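PDB 6J3I: gamma-glutamyltranspeptidase from Streptomyces lincolnensis, which probably cleaves or transfers gamma-glutamyl-type amide groups as an LmbA-like N-terminal nucleophile enzyme. Local coordinates for residues A[72-77]-A[271-276]; A[259-264]-A[278-283]. The protein carries 1 engineered substitution. One frame throughout, in Å; residues are numbered along the deposited sequence.

Contact 1. Residues A[72-77]-A[271-276]; sequences VRVLCG and CKAGPW
The thiol of Cys-76 sits over one face of the Trp-276 indole, a sulfur-aromatic contact that joins two segments distant in sequence. Its SG lies 3.8 Å from the centroid of the six-membered ring of Trp-276, only 22° off the ring normal, and is shifted toward the rim, where it comes within 3.6 Å of Trp-276 CH2. Sulfur is polarisable and suits the electron-rich face of an indole. On Cys-76, SG stands anti to the backbone N (chi1 173°), an orientation that carries it out across the ring. The opposite face of the indole meets the carbonyl oxygen of Gly-274, which lies near the five-membered end, so thiol and oxygen do not face each other through one ring.

Val-74 meets the same indole at its edge, with CG1 near the ring plane and 4.1 Å from Trp-276 CZ2. Its other branch turns to the backbone, CG2 resting 3.7 Å from Lys-272 O and close to Ala-273 CA. The branched valine thus spans two different surfaces. Here the main chains come to 6.2 Å between Val-74 CA and Ala-273 CA, and Ala-273 CB adds a light contact with Val-74 CG1. Further along, Val-72 CG1 packs against Cys-271 SG at 3.8 Å, an apolar use of a second cysteine sulfur.

The indole is also held at its polar end, where NE1 hydrogen-bonds to Glu-258, and Arg-478 makes a cation-pi contact with it. The two segments run in nearly the same direction, 20° apart, as expected of strands 73-77 and 268-272, which flank strand 256-265 and are each antiparallel to it. Pro-260, at the break in that intervening strand, touches both Val-72 and Val-74, and strand 61-66 borders strand 73-77 on its other side.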
loop_
_atom_site.group_PDB
_atom_site.type_symbol
_atom_site.label_atom_id
_atom_site.label_comp_id
_atom_site.label_asym_id
_atom_site.label_seq_id
_atom_site.Cartn_x
_atom_site.Cartn_y
_atom_site.Cartn_z
ATOM N N VAL A 72 12.512 -7.583 -14.036
ATOM C CA VAL A 72 11.566 -7.021 -13.079
ATOM C C VAL A 72 11.298 -8.077 -12.010
ATOM O O VAL A 72 11.000 -9.236 -12.321
ATOM C CB VAL A 72 10.242 -6.594 -13.746
ATOM C CG1 VAL A 72 9.189 -6.193 -12.710
ATOM C CG2 VAL A 72 10.500 -5.429 -14.678
ATOM N N ARG A 73 11.395 -7.658 -10.754
ATOM C CA ARG A 73 11.355 -8.576 -9.625
ATOM C C ARG A 73 10.559 -7.972 -8.469
ATOM O O ARG A 73 10.561 -6.757 -8.268
ATOM C CB ARG A 73 12.786 -8.909 -9.201
ATOM C CG ARG A 73 12.940 -10.224 -8.464
ATOM C CD ARG A 73 12.978 -11.452 -9.369
ATOM N NE ARG A 73 13.415 -12.612 -8.575
ATOM C CZ ARG A 73 12.979 -13.871 -8.682
ATOM N NH1 ARG A 73 12.057 -14.239 -9.577
ATOM N NH2 ARG A 73 13.482 -14.786 -7.859
ATOM N N VAL A 74 9.852 -8.836 -7.741
ATOM C CA VAL A 74 9.080 -8.446 -6.558
ATOM C C VAL A 74 9.911 -8.782 -5.324
ATOM O O VAL A 74 10.514 -9.848 -5.254
ATOM C CB VAL A 74 7.710 -9.173 -6.504
ATOM C CG1 VAL A 74 7.003 -8.987 -5.163
ATOM C CG2 VAL A 74 6.809 -8.685 -7.631
ATOM N N LEU A 75 9.947 -7.867 -4.364
ATOM C CA LEU A 75 10.479 -8.154 -3.037
ATOM C C LEU A 75 9.333 -8.064 -2.041
ATOM O O LEU A 75 8.787 -6.979 -1.789
ATOM C CB LEU A 75 11.619 -7.205 -2.659
ATOM C CG LEU A 75 12.260 -7.336 -1.264
ATOM C CD1 LEU A 75 12.489 -8.764 -0.792
ATOM C CD2 LEU A 75 13.582 -6.580 -1.251
ATOM N N CYS A 76 8.991 -9.224 -1.481
ATOM C CA CYS A 76 7.823 -9.384 -0.638
ATOM C C CYS A 76 8.159 -9.087 0.802
ATOM O O CYS A 76 8.729 -9.932 1.499
ATOM C CB CYS A 76 7.282 -10.801 -0.727
ATOM S SG CYS A 76 5.957 -11.076 0.468
ATOM N N GLY A 77 7.788 -7.891 1.249
ATOM C CA GLY A 77 7.875 -7.531 2.663
ATOM C C GLY A 77 6.537 -7.573 3.378
ATOM O O GLY A 77 6.317 -6.809 4.328
ATOM N N CYS A 271 3.403 -4.777 -14.520
ATOM C CA CYS A 271 3.958 -5.698 -13.517
ATOM C C CYS A 271 3.455 -5.373 -12.116
ATOM O O CYS A 271 3.460 -4.209 -11.711
ATOM C CB CYS A 271 5.484 -5.624 -13.505
ATOM S SG CYS A 271 6.234 -5.912 -15.119
ATOM N N LYS A 272 3.050 -6.416 -11.383
ATOM C CA LYS A 272 2.475 -6.303 -10.039
ATOM C C LYS A 272 3.000 -7.412 -9.141
ATOM O O LYS A 272 3.673 -8.333 -9.606
ATOM C CB LYS A 272 0.949 -6.428 -10.092
ATOM C CG LYS A 272 0.247 -5.568 -11.129
ATOM C CD LYS A 272 0.256 -4.104 -10.742
ATOM C CE LYS A 272 -0.869 -3.780 -9.771
ATOM N NZ LYS A 272 -0.622 -2.538 -8.993
ATOM N N ALA A 273 2.661 -7.323 -7.859
ATOM C CA ALA A 273 2.886 -8.417 -6.902
ATOM C C ALA A 273 1.881 -9.538 -7.144
ATOM O O ALA A 273 0.816 -9.301 -7.698
ATOM C CB ALA A 273 2.760 -7.902 -5.481
ATOM N N GLY A 274 2.223 -10.754 -6.722
ATOM C CA GLY A 274 1.339 -11.920 -6.871
ATOM C C GLY A 274 0.032 -11.820 -6.089
ATOM O O GLY A 274 -0.164 -10.876 -5.313
ATOM N N PRO A 275 -0.862 -12.816 -6.249
ATOM C CA PRO A 275 -2.225 -12.719 -5.698
ATOM C C PRO A 275 -2.371 -12.853 -4.175
ATOM O O PRO A 275 -3.492 -12.813 -3.668
ATOM C CB PRO A 275 -2.975 -13.834 -6.418
ATOM C CG PRO A 275 -1.925 -14.816 -6.814
ATOM C CD PRO A 275 -0.580 -14.155 -6.789
ATOM N N TRP A 276 -1.261 -13.007 -3.460
ATOM C CA TRP A 276 -1.210 -12.692 -2.022
ATOM C C TRP A 276 -1.427 -11.198 -1.716
ATOM O O TRP A 276 -1.596 -10.819 -0.554
ATOM C CB TRP A 276 0.103 -13.172 -1.384
ATOM C CG TRP A 276 1.346 -12.703 -2.059
ATOM C CD1 TRP A 276 2.043 -13.367 -3.017
ATOM C CD2 TRP A 276 2.052 -11.478 -1.821
ATOM N NE1 TRP A 276 3.137 -12.632 -3.408
ATOM C CE2 TRP A 276 3.171 -11.470 -2.686
ATOM C CE3 TRP A 276 1.849 -10.389 -0.966
ATOM C CZ2 TRP A 276 4.093 -10.406 -2.721
ATOM C CZ3 TRP A 276 2.764 -9.332 -0.998
ATOM C CH2 TRP A 276 3.876 -9.353 -1.870
#

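Contact 2. Residues A[259-264]-A[278-283]; sequences APATYD and QGPVLL
Leu-283 of helix 280-288 presses its side chain onto strand 256-265 between Ala-261 and Tyr-263, a case of the helix-on-sheet packing from which the layered fold of N-terminal nucleophile hydrolases is built. Alternation along the strand shapes the receiving surface: Ala-261 and Tyr-263 point toward the helix, whereas Thr-262 between them points away and is exposed, a position that suits a polar residue. The methyl of Ala-261 is short enough to leave a shallow hollow, bounded further along the strand by the stem of Tyr-263, and the forked leucine fills it.

The two parts of the leucine do different work. Its branch point CG lies 3.6 Å from Tyr-263 CB, against the root of the aromatic side chain; CG stands anti to the carbonyl carbon of Leu-283 (chi1 -83°), which sets it against the strand. The methyl CD2 reaches further down the strand, 3.7 Å from Ala-261 CB and 3.6 Å from Ala-261 O, so that it covers backbone as well as side chain. Cut back to an alanine here, the side chain would lose CG and CD2, and a gap is likely to open between Ala-261 CB and the stem of Tyr-263.

One turn earlier, Pro-280 supplies a second, lower bump: its ring atom CG rests 4.2 Å from Ala-261 CB. Proline suits the first turn of a helix, where its lack of an N-H costs no helical bond, and its compact ring fits beside the small alanine. Strand 268-272 adds Lys-272, whose side chain also touches Leu-283. At the other end of the contact the tyrosine ring passes obliquely by the helix backbone, with Tyr-263 CD2 4.0 Å from Leu-283 O.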
loop_
_atom_site.group_PDB
_atom_site.type_symbol
_atom_site.label_atom_id
_atom_site.label_comp_id
_atom_site.label_asym_id
_atom_site.label_seq_id
_atom_site.Cartn_x
_atom_site.Cartn_y
_atom_site.Cartn_z
ATOM N N ALA A 259 8.904 -13.607 -8.814
ATOM C CA ALA A 259 8.532 -13.071 -10.110
ATOM C C ALA A 259 7.262 -12.259 -9.947
ATOM O O ALA A 259 6.435 -12.568 -9.088
ATOM C CB ALA A 259 8.293 -14.196 -11.106
ATOM N N PRO A 260 7.094 -11.213 -10.765
ATOM C CA PRO A 260 5.835 -10.492 -10.725
ATOM C C PRO A 260 4.729 -11.273 -11.400
ATOM O O PRO A 260 4.992 -12.230 -12.118
ATOM C CB PRO A 260 6.133 -9.224 -11.524
ATOM C CG PRO A 260 7.226 -9.618 -12.448
ATOM C CD PRO A 260 8.069 -10.567 -11.659
ATOM N N ALA A 261 3.493 -10.867 -11.144
ATOM C CA ALA A 261 2.390 -11.175 -12.028
ATOM C C ALA A 261 2.423 -10.073 -13.067
ATOM O O ALA A 261 2.568 -8.903 -12.717
ATOM C CB ALA A 261 1.075 -11.166 -11.280
ATOM N N THR A 262 2.303 -10.459 -14.336
ATOM C CA THR A 262 2.394 -9.538 -15.473
ATOM C C THR A 262 1.208 -9.761 -16.405
ATOM O O THR A 262 0.628 -10.842 -16.420
ATOM C CB THR A 262 3.695 -9.748 -16.282
ATOM O OG1 THR A 262 3.639 -11.004 -16.964
ATOM C CG2 THR A 262 4.930 -9.731 -15.384
ATOM N N TYR A 263 0.860 -8.736 -17.176
ATOM C CA TYR A 263 -0.145 -8.853 -18.236
ATOM C C TYR A 263 0.140 -7.875 -19.373
ATOM O O TYR A 263 0.162 -6.657 -19.167
ATOM C CB TYR A 263 -1.558 -8.607 -17.705
ATOM C CG TYR A 263 -2.623 -8.897 -18.740
ATOM C CD1 TYR A 263 -2.833 -10.203 -19.184
ATOM C CD2 TYR A 263 -3.411 -7.878 -19.289
ATOM C CE1 TYR A 263 -3.792 -10.494 -20.138
ATOM C CE2 TYR A 263 -4.382 -8.161 -20.247
ATOM C CZ TYR A 263 -4.561 -9.476 -20.669
ATOM O OH TYR A 263 -5.505 -9.813 -21.608
ATOM N N ASP A 264 0.345 -8.424 -20.570
ATOM C CA ASP A 264 0.554 -7.638 -21.781
ATOM C C ASP A 264 -0.763 -7.034 -22.266
ATOM O O ASP A 264 -1.770 -7.728 -22.391
ATOM C CB ASP A 264 1.157 -8.506 -22.887
ATOM C CG ASP A 264 2.557 -9.028 -22.548
ATOM O OD1 ASP A 264 3.161 -8.640 -21.519
ATOM O OD2 ASP A 264 3.061 -9.850 -23.340
ATOM N N GLN A 278 -3.615 -7.674 -3.665
ATOM C CA GLN A 278 -4.638 -7.370 -4.675
ATOM C C GLN A 278 -4.048 -7.033 -6.049
ATOM O O GLN A 278 -4.783 -6.882 -6.991
ATOM C CB GLN A 278 -5.583 -6.248 -4.218
ATOM C CG GLN A 278 -4.971 -4.847 -4.110
ATOM C CD GLN A 278 -6.011 -3.757 -3.865
ATOM O OE1 GLN A 278 -5.740 -2.755 -3.194
ATOM N NE2 GLN A 278 -7.208 -3.943 -4.413
ATOM N N GLY A 279 -2.726 -6.909 -6.160
ATOM C CA GLY A 279 -2.054 -6.551 -7.419
ATOM C C GLY A 279 -2.637 -7.051 -8.727
ATOM O O GLY A 279 -2.840 -6.268 -9.667
ATOM N N PRO A 280 -2.906 -8.359 -8.803
ATOM C CA PRO A 280 -3.527 -8.900 -9.985
ATOM C C PRO A 280 -4.923 -8.384 -10.356
ATOM O O PRO A 280 -5.322 -8.627 -11.492
ATOM C CB PRO A 280 -3.551 -10.394 -9.694
ATOM C CG PRO A 280 -2.305 -10.606 -8.915
ATOM C CD PRO A 280 -2.264 -9.415 -8.004
ATOM N N VAL A 281 -5.661 -7.699 -9.468
ATOM C CA VAL A 281 -6.956 -7.076 -9.907
ATOM C C VAL A 281 -6.776 -6.030 -10.991
ATOM O O VAL A 281 -7.640 -5.880 -11.843
ATOM C CB VAL A 281 -7.870 -6.375 -8.845
ATOM C CG1 VAL A 281 -9.157 -7.161 -8.643
ATOM C CG2 VAL A 281 -7.196 -6.064 -7.536
ATOM N N LEU A 282 -5.688 -5.276 -10.932
ATOM C CA LEU A 282 -5.386 -4.331 -11.997
ATOM C C LEU A 282 -5.307 -5.087 -13.325
ATOM O O LEU A 282 -5.988 -4.739 -14.297
ATOM C CB LEU A 282 -4.078 -3.600 -11.721
ATOM C CG LEU A 282 -3.904 -2.304 -12.519
ATOM C CD1 LEU A 282 -3.025 -1.312 -11.759
ATOM C CD2 LEU A 282 -3.337 -2.560 -13.912
ATOM N N LEU A 283 -4.486 -6.134 -13.322
ATOM C CA LEU A 283 -4.298 -7.035 -14.456
ATOM C C LEU A 283 -5.624 -7.586 -14.987
ATOM O O LEU A 283 -5.898 -7.519 -16.189
ATOM C CB LEU A 283 -3.326 -8.169 -14.056
ATOM C CG LEU A 283 -1.814 -7.878 -14.146
ATOM C CD1 LEU A 283 -1.451 -6.413 -13.956
ATOM C CD2 LEU A 283 -0.987 -8.732 -13.201
#

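In the fold
Contact 1 and contact 2 alternate along the chain, their centres 9 Å apart, and strand 256-265 links them: it lies between the two strands of contact 1 and carries the strand side of contact 2. A probable backbone hydrogen bond from Lys-272 N to Ala-261 O, 2.9 Å long, ties them within the hairpin of strands 256-265 and 268-272. The chain then leaves strand 268-272 through the loop that bears Trp-276 and enters helix 280-288, bringing Ala-273 O to 3.1 Å from Pro-280 CD. Lys-272 serves both contacts, its side chain lying against Leu-283 and ending in a salt bridge to Asp-507 of helix 506-519. Both are structural packing in the gamma-glutamyltranspeptidase fold.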